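Local coordinates for acetylxylan esterase / glucomannan deacetylase (Cellvibrio japonicus, PDB 2W9X), which removes acetyl groups from plant cell-wall polysaccharides, acting on acetylated xylan and, with a large preference, on acetylated glucomannan, at residues Tyr269-Val274 / Gln304-Val308; Val241-Thr246 / Leu291-Asp295; Ala196-Ile202 / Lys213-Leu218. One frame throughout, in Å; residues are numbered along the deposited sequence.

Contact 1: residues Tyr269-Val274 / Gln304-Val308; sequences YVANYV and QVGKV
Val308 is the knob of this helix pair: its side chain sits in a hole made by Tyr269, Val270, Tyr273 and Val274. The two methyls divide the work. CG2 of Val308 lies 3.8 Å from Tyr273 CB and also reaches the flank of Val270, with Val270 CG1 4.0 Å from Val308 CG2. CG1, set opposite the backbone N (chi1 174°), meets Val274 CG2 and rides over one face of the Tyr273 ring, 4.3 Å from its centroid, in a CH-pi contact.

The second set of contacts belongs to Tyr269. Val305 CG2 comes up to the edge of this ring, near its plane, 3.3 Å from Tyr269 OH, while Gln304 CB lies obliquely beside CD2 and CE2. The hydroxyl itself is hydrogen-bonded to Leu244 O, which ties the ring to the loop after strand 239-243.

No hydrogen bond crosses between the two segments; within 304-308, Lys307 NZ donates to Gln304 OE1 at 2.8 Å, in the carbonyl plane and on a lone pair, while the aliphatic CB of Lys307 faces Val270 CG2.

With short-segment axes 9.2 Å apart and crossing at -46°, this is knob-into-hole packing between helices 262-283 and 300-314. Leu291 of strand 288-294 touches Tyr273, Val305 and Val308, so the pair forms part of the helical layer over the parallel sheet of an SGNH-hydrolase alpha/beta domain.

Contact 2: residues Val241-Thr246 / Leu291-Asp295; sequences VIGLGT and LMNSD
Ile242 and Leu291 are bridge partners on adjacent parallel strands, and their side chains lie side by side, pointing the same way. In Leu291, CB leaves the strand on the same face as the Ile242 side chain, on the side of Val305 CG1, and CG stands opposite the carbonyl carbon (chi1 -49°). From this branch point CD2 turns back toward its neighbour and touches both Ile242 CB and Ile242 CD1, the latter at 4.1 Å. CD1 runs the other way, toward Val308 CG1 and the Tyr273 ring. Helices pack on this face: Tyr273 on both residues and Val305 on Leu291.

The backbones are joined by Met292 N, which donates to Ile242 O at 2.9 Å in a nearly straight bond (174° at the hydrogen). The same oxygen receives a CA-H...O contact from Leu291. Further along, Gly243 CA approaches Met292 O to 3.2 Å, a close passage at a position without a side chain. Met292 sends its extended chain to the other face, where SD lies 4.0 Å from Val241 CG1.

Where the first segment has left its strand, the link to Ser294 passes through water. One water bridges Thr246 OG1 and Ser294 OG, with 2.7 Å to each oxygen; a second lies 2.6 Å from Thr246 OG1 and accepts from Ser294 N. Ser294 OG is also bonded to Gln296 N.

The contact thus changes from apolar pairing and direct backbone bonding to a hydrated end at Thr246. Here two waters bridge the start of helix 246-249 to Ser294, next to Asn247, which by similarity stabilises the transition state.

Contact 3: residues Ala196-Ile202 / Lys213-Leu218; sequences ASSGFGI and KSLLSL
Leu218 meets the Phe200 ring at about a right angle, its CD1 methyl directed at the middle of one face. CD1 stands 3.5 Å from the ring centroid, only 7° off the normal, and is nearly equidistant from all six ring carbons: a centred CH-pi contact. Lys213 comes from another direction, with its CB at the ring edge, 4.0 Å from Phe200 CE1. With CG opposite the carbonyl carbon (chi1 -74°), the ring lies across the start of helix 215-218, while Phe200 CB rests against Leu215 CB.

Leu215 is turned differently. Its CG is directed away from the backbone N (chi1 -158°), which takes CD2 past Phe200 to Ser197, 3.9 Å from Ser197 CB. On the other flank Ile202 and Leu216 pass at a slant, and Leu216 CD2 touches both Ile202 CG2, at 3.8 Å, and the carbonyl oxygen of Ile202. Ile202 is also packed against Tyr269 and Tyr273 of helix 262-283.

Polar links fix the helix start against the loop. Leu215 N donates to Gly201 O at 3.0 Å. Ser214, the N-cap residue, uses OG to accept a weak bond from Ser217 N; OG also shares a water with Ile202 O, to which that water donates at 2.6 Å.

The loop includes the type II turn Ser197-Phe200, whose Gly199 is, by similarity, a transition-state stabiliser, and Gly199 N makes a weak hydrogen bond to the inferred nucleophile Ser151. Helix 215-218 packs against the loop carrying the glycine of what is probably the oxyanion hole, as in other SGNH hydrolases.

Along the chain, contact 3 closes before the other two open, whereas the segments of contacts 1 and 2 alternate: strand 239-243, helix 262-283, strand 288-294, helix 300-314. This succession runs through the parallel five-stranded sheet and its helices, with 239-243 central in the strand order. Centres of contacts 1 and 2 lie 11 Å apart, contacts 2 and 3 13 Å, and contacts 1 and 3 15 Å. Leu244, after the central strand, packs on Phe200, Ile202 and Leu215, while Ile202 reaches Tyr269. Sheet, helical layer and Gly199 loop are thus directly connected, so the elements bearing Gly199 and Asn247, both transition-state stabilisers by similarity, are packed directly against one another through Leu244 and Ile202.

Contact 1: residues Tyr269-Val274 / Gln304-Val308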
loop_
_atom_site.group_PDB
_atom_site.type_symbol
_atom_site.label_atom_id
_atom_site.label_comp_id
_atom_site.label_asym_id
_atom_site.label_seq_id
_atom_site.Cartn_x
_atom_site.Cartn_y
_atom_site.Cartn_z
ATOM N N TYR B 269 -15.679 13.870 0.142
ATOM C CA TYR B 269 -14.257 13.694 0.384
ATOM C C TYR B 269 -13.714 12.552 -0.472
ATOM O O TYR B 269 -12.684 12.705 -1.131
ATOM C CB TYR B 269 -13.988 13.407 1.878
ATOM C CG TYR B 269 -12.548 13.052 2.238
ATOM C CD1 TYR B 269 -11.639 14.041 2.633
ATOM C CD2 TYR B 269 -12.102 11.722 2.224
ATOM C CE1 TYR B 269 -10.314 13.718 2.988
ATOM C CE2 TYR B 269 -10.798 11.401 2.569
ATOM C CZ TYR B 269 -9.912 12.401 2.953
ATOM O OH TYR B 269 -8.634 12.072 3.274
ATOM N N VAL B 270 -14.390 11.408 -0.453
ATOM C CA VAL B 270 -13.867 10.232 -1.155
ATOM C C VAL B 270 -13.803 10.491 -2.676
ATOM O O VAL B 270 -12.768 10.221 -3.307
ATOM C CB VAL B 270 -14.617 8.896 -0.797
ATOM C CG1 VAL B 270 -14.214 7.770 -1.740
ATOM C CG2 VAL B 270 -14.342 8.470 0.649
ATOM N N ALA B 271 -14.886 11.037 -3.244
ATOM C CA ALA B 271 -14.983 11.280 -4.687
ATOM C C ALA B 271 -13.887 12.231 -5.176
ATOM O O ALA B 271 -13.250 11.984 -6.189
ATOM C CB ALA B 271 -16.374 11.819 -5.067
ATOM N N ASN B 272 -13.680 13.324 -4.455
ATOM C CA ASN B 272 -12.681 14.298 -4.855
ATOM C C ASN B 272 -11.244 13.855 -4.674
ATOM O O ASN B 272 -10.382 14.187 -5.491
ATOM C CB ASN B 272 -12.931 15.617 -4.148
ATOM C CG ASN B 272 -13.961 16.423 -4.860
ATOM O OD1 ASN B 272 -13.643 17.108 -5.826
ATOM N ND2 ASN B 272 -15.218 16.294 -4.443
ATOM N N TYR B 273 -10.987 13.104 -3.614
ATOM C CA TYR B 273 -9.655 12.542 -3.403
ATOM C C TYR B 273 -9.335 11.577 -4.550
ATOM O O TYR B 273 -8.250 11.638 -5.125
ATOM C CB TYR B 273 -9.582 11.818 -2.059
ATOM C CG TYR B 273 -8.205 11.746 -1.426
ATOM C CD1 TYR B 273 -8.070 11.638 -0.039
ATOM C CD2 TYR B 273 -7.035 11.776 -2.204
ATOM C CE1 TYR B 273 -6.817 11.546 0.567
ATOM C CE2 TYR B 273 -5.768 11.699 -1.608
ATOM C CZ TYR B 273 -5.672 11.581 -0.226
ATOM O OH TYR B 273 -4.439 11.505 0.374
ATOM N N VAL B 274 -10.288 10.701 -4.887
ATOM C CA VAL B 274 -10.099 9.765 -6.007
ATOM C C VAL B 274 -9.861 10.553 -7.290
ATOM O O VAL B 274 -8.929 10.255 -8.053
ATOM C CB VAL B 274 -11.289 8.762 -6.162
ATOM C CG1 VAL B 274 -11.184 7.950 -7.467
ATOM C CG2 VAL B 274 -11.346 7.812 -4.952
ATOM N N GLN B 304 -11.765 6.766 5.761
ATOM C CA GLN B 304 -12.154 7.350 4.474
ATOM C C GLN B 304 -11.053 7.175 3.456
ATOM O O GLN B 304 -11.328 6.926 2.287
ATOM C CB GLN B 304 -12.529 8.833 4.573
ATOM C CG GLN B 304 -13.572 9.178 5.650
ATOM C CD GLN B 304 -14.706 8.171 5.745
ATOM O OE1 GLN B 304 -15.371 7.873 4.753
ATOM N NE2 GLN B 304 -14.923 7.635 6.943
ATOM N N VAL B 305 -9.810 7.316 3.904
ATOM C CA VAL B 305 -8.660 7.070 3.047
ATOM C C VAL B 305 -8.609 5.598 2.578
ATOM O O VAL B 305 -8.237 5.336 1.425
ATOM C CB VAL B 305 -7.348 7.578 3.706
ATOM C CG1 VAL B 305 -6.126 7.239 2.874
ATOM C CG2 VAL B 305 -7.443 9.106 3.904
ATOM N N GLY B 306 -9.002 4.657 3.447
ATOM C CA GLY B 306 -9.102 3.243 3.045
ATOM C C GLY B 306 -10.063 3.045 1.873
ATOM O O GLY B 306 -9.803 2.236 0.953
ATOM N N LYS B 307 -11.161 3.805 1.892
ATOM C CA LYS B 307 -12.180 3.758 0.830
ATOM C C LYS B 307 -11.629 4.361 -0.468
ATOM O O LYS B 307 -11.920 3.861 -1.560
ATOM C CB LYS B 307 -13.432 4.535 1.231
ATOM C CG LYS B 307 -14.239 4.003 2.431
ATOM C CD LYS B 307 -15.424 4.971 2.680
ATOM C CE LYS B 307 -16.131 4.762 4.020
ATOM N NZ LYS B 307 -17.202 5.816 4.237
ATOM N N VAL B 308 -10.856 5.446 -0.333
ATOM C CA VAL B 308 -10.177 6.092 -1.465
ATOM C C VAL B 308 -9.201 5.129 -2.156
ATOM O O VAL B 308 -9.238 4.960 -3.378
ATOM C CB VAL B 308 -9.449 7.397 -1.037
ATOM C CG1 VAL B 308 -8.619 7.996 -2.188
ATOM C CG2 VAL B 308 -10.464 8.432 -0.571
#

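Contact 2: residues Val241-Thr246 / Leu291-Asp295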
loop_
_atom_site.group_PDB
_atom_site.type_symbol
_atom_site.label_atom_id
_atom_site.label_comp_id
_atom_site.label_asym_id
_atom_site.label_seq_id
_atom_site.Cartn_x
_atom_site.Cartn_y
_atom_site.Cartn_z
ATOM N N VAL B 241 3.433 11.925 -2.061
ATOM C CA VAL B 241 2.916 11.641 -0.728
ATOM C C VAL B 241 1.872 12.698 -0.400
ATOM O O VAL B 241 2.178 13.897 -0.331
ATOM C CB VAL B 241 4.045 11.629 0.341
ATOM C CG1 VAL B 241 3.483 11.302 1.752
ATOM C CG2 VAL B 241 5.127 10.631 -0.053
ATOM N N ILE B 242 0.642 12.248 -0.212
ATOM C CA ILE B 242 -0.467 13.154 0.059
ATOM C C ILE B 242 -0.958 12.898 1.480
ATOM O O ILE B 242 -1.314 11.781 1.827
ATOM C CB ILE B 242 -1.635 12.994 -0.957
ATOM C CG1 ILE B 242 -1.096 12.999 -2.396
ATOM C CG2 ILE B 242 -2.697 14.116 -0.714
ATOM C CD1 ILE B 242 -2.136 12.638 -3.501
ATOM N N GLY B 243 -0.969 13.936 2.297
ATOM C CA GLY B 243 -1.490 13.828 3.671
ATOM C C GLY B 243 -2.580 14.874 3.828
ATOM O O GLY B 243 -2.277 16.019 4.143
ATOM N N LEU B 244 -3.839 14.484 3.604
ATOM C CA LEU B 244 -4.973 15.410 3.681
ATOM C C LEU B 244 -6.199 14.675 4.222
ATOM O O LEU B 244 -6.428 13.505 3.884
ATOM C CB LEU B 244 -5.278 16.009 2.277
ATOM C CG LEU B 244 -4.307 17.040 1.663
ATOM C CD1 LEU B 244 -4.623 17.346 0.160
ATOM C CD2 LEU B 244 -4.328 18.341 2.484
ATOM N N GLY B 245 -7.002 15.355 5.031
ATOM C CA GLY B 245 -8.174 14.736 5.643
ATOM C C GLY B 245 -8.349 15.073 7.121
ATOM O O GLY B 245 -9.459 14.982 7.648
ATOM N N THR B 246 -7.258 15.435 7.804
ATOM C CA THR B 246 -7.365 15.894 9.197
ATOM C C THR B 246 -8.296 17.115 9.264
ATOM O O THR B 246 -9.191 17.182 10.102
ATOM C CB THR B 246 -5.986 16.179 9.840
ATOM O OG1 THR B 246 -5.326 14.929 10.097
ATOM C CG2 THR B 246 -6.150 16.936 11.191
ATOM N N LEU B 291 -0.807 7.592 0.466
ATOM C CA LEU B 291 -1.803 8.399 1.154
ATOM C C LEU B 291 -1.600 8.217 2.646
ATOM O O LEU B 291 -1.767 7.115 3.168
ATOM C CB LEU B 291 -3.220 8.004 0.706
ATOM C CG LEU B 291 -3.431 7.916 -0.816
ATOM C CD1 LEU B 291 -4.937 7.895 -1.142
ATOM C CD2 LEU B 291 -2.733 9.066 -1.605
ATOM N N MET B 292 -1.188 9.292 3.302
ATOM C CA MET B 292 -0.638 9.234 4.656
ATOM C C MET B 292 -1.512 10.013 5.643
ATOM O O MET B 292 -1.775 11.190 5.425
ATOM C CB MET B 292 0.785 9.809 4.606
ATOM C CG MET B 292 1.513 9.878 5.931
ATOM S SD MET B 292 3.229 10.261 5.565
ATOM C CE MET B 292 3.852 10.384 7.235
ATOM N N ASN B 293 -1.992 9.352 6.703
ATOM C CA ASN B 293 -2.859 9.997 7.691
ATOM C C ASN B 293 -2.629 9.483 9.114
ATOM O O ASN B 293 -1.950 8.483 9.332
ATOM C CB ASN B 293 -4.368 9.908 7.339
ATOM C CG ASN B 293 -4.712 10.575 6.013
ATOM O OD1 ASN B 293 -5.176 11.739 5.968
ATOM N ND2 ASN B 293 -4.514 9.836 4.923
ATOM N N SER B 294 -3.202 10.201 10.074
ATOM C CA SER B 294 -3.072 9.884 11.501
ATOM C C SER B 294 -4.069 8.804 11.893
ATOM O O SER B 294 -5.012 8.478 11.119
ATOM C CB SER B 294 -3.391 11.125 12.332
ATOM O OG SER B 294 -4.798 11.352 12.274
ATOM N N ASP B 295 -3.868 8.284 13.108
ATOM C CA ASP B 295 -4.794 7.369 13.745
ATOM C C ASP B 295 -5.775 8.152 14.636
ATOM O O ASP B 295 -6.319 7.614 15.587
ATOM C CB ASP B 295 -4.020 6.331 14.579
ATOM C CG ASP B 295 -3.180 6.966 15.734
ATOM O OD1 ASP B 295 -3.059 8.200 15.833
ATOM O OD2 ASP B 295 -2.610 6.200 16.528
HETATM O O HOH W 1 -5.448 13.972 12.643
HETATM O O HOH W 2 -4.216 12.844 8.914
#

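Contact 3: residues Ala196-Ile202 / Lys213-Leu218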
loop_
_atom_site.group_PDB
_atom_site.type_symbol
_atom_site.label_atom_id
_atom_site.label_comp_id
_atom_site.label_asym_id
_atom_site.label_seq_id
_atom_site.Cartn_x
_atom_site.Cartn_y
_atom_site.Cartn_z
ATOM N N ALA B 196 1.998 22.232 0.267
ATOM C CA ALA B 196 1.142 22.113 1.424
ATOM C C ALA B 196 0.763 23.502 1.914
ATOM O O ALA B 196 1.507 24.446 1.732
ATOM C CB ALA B 196 1.868 21.343 2.537
ATOM N N SER B 197 -0.382 23.604 2.579
ATOM C CA SER B 197 -0.837 24.866 3.128
ATOM C C SER B 197 -1.651 24.536 4.356
ATOM O O SER B 197 -2.477 23.630 4.308
ATOM C CB SER B 197 -1.707 25.600 2.089
ATOM O OG SER B 197 -1.992 26.918 2.513
ATOM N N SER B 198 -1.398 25.249 5.454
ATOM C CA SER B 198 -1.989 24.929 6.752
ATOM C C SER B 198 -3.495 25.157 6.816
ATOM O O SER B 198 -3.987 26.179 6.357
ATOM C CB SER B 198 -1.311 25.730 7.878
ATOM O OG SER B 198 0.050 25.377 8.023
ATOM N N GLY B 199 -4.211 24.206 7.416
ATOM C CA GLY B 199 -5.656 24.331 7.620
ATOM C C GLY B 199 -6.515 23.723 6.520
ATOM O O GLY B 199 -7.740 23.625 6.666
ATOM N N PHE B 200 -5.885 23.282 5.432
ATOM C CA PHE B 200 -6.652 22.895 4.233
ATOM C C PHE B 200 -6.909 21.382 4.154
ATOM O O PHE B 200 -6.130 20.573 4.672
ATOM C CB PHE B 200 -6.012 23.435 2.933
ATOM C CG PHE B 200 -6.198 24.931 2.729
ATOM C CD1 PHE B 200 -7.355 25.431 2.135
ATOM C CD2 PHE B 200 -5.203 25.841 3.149
ATOM C CE1 PHE B 200 -7.539 26.817 1.956
ATOM C CE2 PHE B 200 -5.366 27.213 2.981
ATOM C CZ PHE B 200 -6.538 27.710 2.375
ATOM N N GLY B 201 -8.019 21.020 3.510
ATOM C CA GLY B 201 -8.400 19.615 3.340
ATOM C C GLY B 201 -8.656 19.263 1.881
ATOM O O GLY B 201 -8.446 20.085 0.995
ATOM N N ILE B 202 -9.087 18.026 1.638
ATOM C CA ILE B 202 -9.580 17.591 0.303
ATOM C C ILE B 202 -10.776 18.411 -0.193
ATOM O O ILE B 202 -10.769 18.909 -1.332
ATOM C CB ILE B 202 -9.940 16.066 0.305
ATOM C CG1 ILE B 202 -8.682 15.218 0.525
ATOM C CG2 ILE B 202 -10.719 15.638 -0.965
ATOM C CD1 ILE B 202 -7.616 15.341 -0.547
ATOM N N LYS B 213 -12.814 27.344 -0.868
ATOM C CA LYS B 213 -11.512 26.780 -1.178
ATOM C C LYS B 213 -11.305 25.387 -0.564
ATOM O O LYS B 213 -12.097 24.929 0.269
ATOM C CB LYS B 213 -10.405 27.697 -0.628
ATOM C CG LYS B 213 -10.293 29.038 -1.313
ATOM C CD LYS B 213 -9.267 29.916 -0.639
ATOM C CE LYS B 213 -9.195 31.259 -1.353
ATOM N NZ LYS B 213 -8.351 32.212 -0.588
ATOM N N SER B 214 -10.220 24.748 -1.004
ATOM C CA SER B 214 -9.661 23.528 -0.430
ATOM C C SER B 214 -8.193 23.488 -0.878
ATOM O O SER B 214 -7.759 24.329 -1.667
ATOM C CB SER B 214 -10.402 22.294 -0.958
ATOM O OG SER B 214 -10.183 22.169 -2.350
ATOM N N LEU B 215 -7.431 22.512 -0.406
ATOM C CA LEU B 215 -6.064 22.332 -0.908
ATOM C C LEU B 215 -6.084 22.093 -2.415
ATOM O O LEU B 215 -5.258 22.637 -3.148
ATOM C CB LEU B 215 -5.344 21.175 -0.191
ATOM C CG LEU B 215 -3.811 21.148 -0.193
ATOM C CD1 LEU B 215 -3.194 20.717 -1.528
ATOM C CD2 LEU B 215 -3.236 22.524 0.233
ATOM N N LEU B 216 -7.033 21.273 -2.859
ATOM C CA LEU B 216 -7.203 20.913 -4.262
ATOM C C LEU B 216 -7.381 22.135 -5.203
ATOM O O LEU B 216 -6.872 22.123 -6.318
ATOM C CB LEU B 216 -8.364 19.903 -4.416
ATOM C CG LEU B 216 -8.006 18.407 -4.214
ATOM C CD1 LEU B 216 -6.873 18.170 -3.320
ATOM C CD2 LEU B 216 -9.188 17.527 -3.828
ATOM N N SER B 217 -8.067 23.176 -4.740
ATOM C CA SER B 217 -8.302 24.366 -5.576
ATOM C C SER B 217 -7.071 25.277 -5.618
ATOM O O SER B 217 -6.875 26.012 -6.571
ATOM C CB SER B 217 -9.545 25.142 -5.110
ATOM O OG SER B 217 -9.311 25.732 -3.846
ATOM N N LEU B 218 -6.237 25.194 -4.583
ATOM C CA LEU B 218 -4.993 25.948 -4.514
ATOM C C LEU B 218 -3.909 25.259 -5.313
ATOM O O LEU B 218 -3.013 25.907 -5.854
ATOM C CB LEU B 218 -4.519 26.055 -3.064
ATOM C CG LEU B 218 -5.408 26.839 -2.090
ATOM C CD1 LEU B 218 -4.987 26.493 -0.674
ATOM C CD2 LEU B 218 -5.289 28.326 -2.331
HETATM O O HOH W 3 -12.015 19.941 -3.395
#